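Local atomic coordinates of alkaline phosphatase D (Bacillus subtilis, PDB entry 2YEQ), a protein that hydrolyses phosphate esters, acting as a phosphodiesterase and alkaline phosphatase with iron and calcium in its active site. Residues R457-V462 with A467-R472. Numbering follows the deposited sequence.
Sequences RVMPFV and AAISTR
Arg457 NH1 donates to Thr471 OG1 at 3.0 Å, the hydroxyl sitting near the guanidinium edge but 24° out of its plane. The arginine gets there by folding back: chi2 (-83°) and chi3 bend the same way, and both bends turn the end of the chain back across the sheet face that carries Thr471, bringing NH1 to its hydroxyl. Ile469 lies against the bent chain, crossing it at about a right angle. Its CD1 lies 3.8 Å from Arg457 CB, while CG2 lies beside NH2. A leucine in place of Arg457 would lack the guanidinium, and would probably leave Thr471 OG1 without this donor and Glu141, which Arg457 NE meets in a salt bridge, without this positive partner.

Beneath these side chains the strands are tied by the hydrogen-bonded pair Val458 and Ser470, in both directions: Val458 N to Ser470 O at 2.9 Å, and Ser470 N back to Val458 O. Ile469 CA adds a C-H...O contact to that same Val458 carbonyl.

Beyond Met459 the backbones separate, and Ala467 takes over. Its methyl sits over one face of the Phe461 ring, 3.8 Å from CB to the centroid, a CH-pi contact. With Phe461 CG lodged between backbone N and carbonyl carbon (chi1 59°), the ring swings under the alanine. Met459 CB, also 3.8 Å from Ala467 CB, and Pro460 CD touch the same methyl. One water bridges the backbones here, donating to Phe461 O and accepting from Ala467 N.

This is the turn end of the antiparallel beta hairpin 451-459/470-477, part of a large mixed sheet. Strand 440-448 flanks 451-459 and contributes Tyr442 against Ile469; helix 133-138 packs on Met459, and its His137 hydrogen-bonds Ala467 O.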
# COMPACT_ATOMS: atom_id res chain seq x y z
N ARG A 457 11.75 2.24 -9.46
CA ARG A 457 11.33 2.05 -10.84
C ARG A 457 10.34 3.12 -11.22
O ARG A 457 9.21 3.10 -10.73
CB ARG A 457 10.69 0.67 -10.99
CG ARG A 457 11.48 -0.47 -10.38
CD ARG A 457 12.57 -0.96 -11.37
NE ARG A 457 12.00 -1.75 -12.45
CZ ARG A 457 12.38 -1.72 -13.73
NH1 ARG A 457 13.37 -0.95 -14.16
NH2 ARG A 457 11.76 -2.50 -14.61
N VAL A 458 10.74 4.05 -12.09
CA VAL A 458 9.94 5.23 -12.34
C VAL A 458 9.75 5.57 -13.83
O VAL A 458 10.41 5.00 -14.71
CB VAL A 458 10.56 6.44 -11.59
CG1 VAL A 458 10.78 6.09 -10.12
CG2 VAL A 458 11.88 6.87 -12.23
N MET A 459 8.82 6.48 -14.08
CA MET A 459 8.44 6.90 -15.42
C MET A 459 8.42 8.41 -15.49
O MET A 459 8.14 9.07 -14.49
CB MET A 459 7.03 6.39 -15.77
CG MET A 459 6.85 4.90 -15.67
SD MET A 459 5.11 4.38 -15.71
CE MET A 459 4.48 5.19 -14.22
N PRO A 460 8.69 8.99 -16.67
CA PRO A 460 8.65 10.43 -16.80
C PRO A 460 7.24 11.05 -16.69
O PRO A 460 7.15 12.23 -16.36
CB PRO A 460 9.20 10.67 -18.21
CG PRO A 460 9.03 9.37 -18.92
CD PRO A 460 9.25 8.35 -17.88
N PHE A 461 6.18 10.30 -16.98
CA PHE A 461 4.82 10.88 -17.01
C PHE A 461 3.76 9.79 -16.87
O PHE A 461 4.03 8.63 -17.12
CB PHE A 461 4.57 11.72 -18.29
CG PHE A 461 4.75 10.93 -19.59
CD1 PHE A 461 3.73 10.11 -20.06
CD2 PHE A 461 5.93 11.00 -20.31
CE1 PHE A 461 3.88 9.36 -21.25
CE2 PHE A 461 6.10 10.26 -21.49
CZ PHE A 461 5.07 9.44 -21.96
N VAL A 462 2.58 10.21 -16.42
CA VAL A 462 1.40 9.34 -16.30
C VAL A 462 0.15 10.01 -16.92
O VAL A 462 -0.90 9.37 -17.01
CB VAL A 462 1.10 8.94 -14.81
CG1 VAL A 462 2.20 8.09 -14.24
CG2 VAL A 462 0.86 10.16 -13.91
N ALA A 467 4.37 5.61 -21.07
CA ALA A 467 5.72 5.94 -20.62
C ALA A 467 6.57 4.70 -20.39
O ALA A 467 6.10 3.67 -19.93
CB ALA A 467 5.70 6.80 -19.32
N ALA A 468 7.85 4.82 -20.71
CA ALA A 468 8.84 3.78 -20.46
C ALA A 468 9.21 3.82 -18.97
O ALA A 468 9.10 4.87 -18.34
CB ALA A 468 10.10 4.03 -21.34
N ILE A 469 9.62 2.70 -18.40
CA ILE A 469 10.06 2.64 -17.01
C ILE A 469 11.60 2.46 -16.96
O ILE A 469 12.17 1.84 -17.85
CB ILE A 469 9.35 1.52 -16.24
CG1 ILE A 469 9.43 1.77 -14.73
CG2 ILE A 469 9.91 0.15 -16.61
CD1 ILE A 469 8.32 1.08 -13.95
N SER A 470 12.25 3.04 -15.96
CA SER A 470 13.70 2.85 -15.73
C SER A 470 13.96 2.79 -14.24
O SER A 470 13.16 3.30 -13.44
CB SER A 470 14.52 4.02 -16.26
OG SER A 470 13.98 4.55 -17.44
N THR A 471 15.08 2.20 -13.88
CA THR A 471 15.55 2.25 -12.52
C THR A 471 16.27 3.60 -12.34
O THR A 471 17.34 3.83 -12.91
CB THR A 471 16.42 1.05 -12.22
OG1 THR A 471 15.64 -0.15 -12.40
CG2 THR A 471 16.97 1.08 -10.78
N ARG A 472 15.64 4.51 -11.61
CA ARG A 472 16.22 5.82 -11.32
C ARG A 472 17.46 5.67 -10.45
O ARG A 472 18.45 6.40 -10.59
CB ARG A 472 15.22 6.75 -10.58
CG ARG A 472 15.82 8.08 -10.10
CD ARG A 472 16.20 8.90 -11.26
NE ARG A 472 16.84 10.18 -10.97
CZ ARG A 472 18.11 10.34 -10.60
NH1 ARG A 472 18.91 9.30 -10.38
NH2 ARG A 472 18.58 11.56 -10.42
O HOH W 1 2.52 6.71 -18.86